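Local coordinates for protein putative isochorismatase hydrolase (Oleispira antarctica, PDB 3LQY) that is a putative isochorismatase-family hydrolase, probably acting by hydrolysis on a small-molecule substrate that has not been identified, at residues 158-161 against 162-166. Numbering follows the deposited sequence.
Sequences ITVP and AAQVH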
ATOM      1  N   ILE A 158       7.275  23.621  11.811  1.00 66.07           N
ATOM      2  CA  ILE A 158       6.949  22.500  12.701  1.00 64.61           C
ATOM      3  C   ILE A 158       7.372  21.198  12.051  1.00 62.14           C
ATOM      4  O   ILE A 158       6.985  20.953  10.923  1.00 59.46           O
ATOM      5  CB  ILE A 158       5.435  22.425  13.016  1.00 63.46           C
ATOM      6  CG1 ILE A 158       4.964  23.736  13.657  1.00 64.53           C
ATOM      7  CG2 ILE A 158       5.124  21.168  13.899  1.00 62.58           C
ATOM      8  CD1 ILE A 158       3.475  24.048  13.388  1.00 65.48           C
ATOM      9  N   THR A 159       8.146  20.386  12.775  1.00 62.45           N
ATOM     10  CA  THR A 159       8.649  19.082  12.298  1.00 60.28           C
ATOM     11  C   THR A 159       7.820  18.031  13.023  1.00 58.06           C
ATOM     12  O   THR A 159       7.716  18.084  14.245  1.00 61.57           O
ATOM     13  CB  THR A 159      10.163  18.875  12.618  1.00 64.42           C
ATOM     14  OG1 THR A 159      10.955  19.782  11.850  1.00 67.89           O
ATOM     15  CG2 THR A 159      10.600  17.473  12.271  1.00 59.29           C
ATOM     16  N   VAL A 160       7.139  17.164  12.285  1.00 52.35           N
ATOM     17  CA  VAL A 160       6.306  16.126  12.880  1.00 50.40           C
ATOM     18  C   VAL A 160       7.051  14.793  12.607  1.00 50.80           C
ATOM     19  O   VAL A 160       7.204  14.395  11.458  1.00 48.52           O
ATOM     20  CB  VAL A 160       4.923  16.050  12.193  1.00 47.34           C
ATOM     21  CG1 VAL A 160       3.998  15.092  12.950  1.00 47.73           C
ATOM     22  CG2 VAL A 160       4.285  17.460  12.081  1.00 48.55           C
ATOM     23  N   PRO A 161       7.495  14.100  13.662  1.00 53.47           N
ATOM     24  CA  PRO A 161       8.165  12.823  13.417  1.00 53.66           C
ATOM     25  C   PRO A 161       7.215  11.835  12.740  1.00 50.99           C
ATOM     26  O   PRO A 161       5.979  11.982  12.833  1.00 49.25           O
ATOM     27  CB  PRO A 161       8.495  12.340  14.821  1.00 57.52           C
ATOM     28  CG  PRO A 161       8.426  13.536  15.677  1.00 58.50           C
ATOM     29  CD  PRO A 161       7.435  14.419  15.103  1.00 55.91           C
ATOM     30  N   ALA A 162       7.795  10.871  12.041  1.00 49.31           N
ATOM     31  CA  ALA A 162       7.054   9.845  11.326  1.00 47.23           C
ATOM     32  C   ALA A 162       6.023   9.112  12.178  1.00 47.14           C
ATOM     33  O   ALA A 162       4.941   8.810  11.711  1.00 46.77           O
ATOM     34  CB  ALA A 162       8.083   8.809  10.680  1.00 46.53           C
ATOM     35  N   ALA A 163       6.316   8.840  13.439  1.00 50.40           N
ATOM     36  CA  ALA A 163       5.327   8.129  14.282  1.00 51.55           C
ATOM     37  C   ALA A 163       4.035   8.948  14.450  1.00 51.44           C
ATOM     38  O   ALA A 163       2.915   8.390  14.569  1.00 49.84           O
ATOM     39  CB  ALA A 163       5.908   7.826  15.623  1.00 54.79           C
ATOM     40  N   GLN A 164       4.202  10.270  14.488  1.00 53.18           N
ATOM     41  CA  GLN A 164       3.072  11.160  14.681  1.00 54.14           C
ATOM     42  C   GLN A 164       2.341  11.426  13.382  1.00 49.86           C
ATOM     43  O   GLN A 164       1.110  11.527  13.386  1.00 49.33           O
ATOM     44  CB  GLN A 164       3.496  12.430  15.366  1.00 56.33           C
ATOM     45  CG  GLN A 164       3.562  12.209  16.884  1.00 64.49           C
ATOM     46  CD  GLN A 164       3.819  13.480  17.607  1.00 73.72           C
ATOM     47  OE1 GLN A 164       4.492  14.355  17.069  1.00 79.86           O
ATOM     48  NE2 GLN A 164       3.306  13.605  18.839  1.00 75.00           N
ATOM     49  N   VAL A 165       3.081  11.475  12.273  1.00 47.87           N
ATOM     50  CA  VAL A 165       2.465  11.580  10.956  1.00 44.80           C
ATOM     51  C   VAL A 165       1.533  10.386  10.765  1.00 43.74           C
ATOM     52  O   VAL A 165       0.321  10.534  10.495  1.00 43.30           O
ATOM     53  CB  VAL A 165       3.513  11.637   9.884  1.00 45.70           C
ATOM     54  CG1 VAL A 165       2.892  11.492   8.458  1.00 42.44           C
ATOM     55  CG2 VAL A 165       4.479  12.908  10.086  1.00 46.40           C
ATOM     56  N   HIS A 166       2.110   9.215  10.967  1.00 43.90           N
ATOM     57  CA  HIS A 166       1.411   7.934  10.871  1.00 43.79           C
ATOM     58  C   HIS A 166       0.183   7.837  11.761  1.00 44.87           C
ATOM     59  O   HIS A 166      -0.909   7.468  11.312  1.00 43.78           O
ATOM     60  CB  HIS A 166       2.443   6.808  11.163  1.00 44.68           C
ATOM     61  CG  HIS A 166       1.940   5.436  10.875  1.00 46.89           C
ATOM     62  ND1 HIS A 166       1.960   4.897   9.605  1.00 52.04           N
ATOM     63  CD2 HIS A 166       1.514   4.446  11.701  1.00 52.46           C
ATOM     64  CE1 HIS A 166       1.521   3.650   9.656  1.00 51.83           C
ATOM     65  NE2 HIS A 166       1.254   3.346  10.917  1.00 50.76           N
TER
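Pro161 O accepts hydrogen bonds from the backbone Gln164 N and Val165 N, at the N-terminus of a helix. Pro161 is the N-cap residue, where the second strand of the hairpin 153-155/158-160 turns into helix 162-173 in this isochorismatase-family alpha/beta fold. The directions of strand 158-160 and the helix start 162-166 differ by 79°. The bond from Val165 N is 3.0 Å long to Pro161 O and nearly straight, with an N-H...O angle of 160°. Its donor lies in the carbonyl plane. The bond from Gln164 N to Pro161 O is equally short but more bent, and its donor sits above that plane. One carbonyl oxygen thus satisfies two N-H groups of the first turn. Ala163 N is also close to this oxygen, but its angle is too poor for a bond. Ala162 N, the first N-H of the helix, is hydrogen-bonded to Asp152 OD1, from just before the hairpin. The next helical bond runs from His166 N to Ala162 O.

Val160 and Val165 pack beside this polar cap. With chi1 at -172°, Val160 CG1 swings away from the residue's own nitrogen to the carbonyl side, and meets the helix there. Val160 CG1 lies 3.6 Å from Val165 CG2 and equally near Gln164 CB. Val165 also touches Leu153, so the helix start packs against both strands of the hairpin. Further along, His166 ND1 is hydrogen-bonded to Thr123 OG1, linking the turn to the loop after strand 115-121 of the parallel sheet. The Gln164 side chain runs alongside the proline ring and brings Gln164 OE1 to 3.5 Å from Pro161 CD.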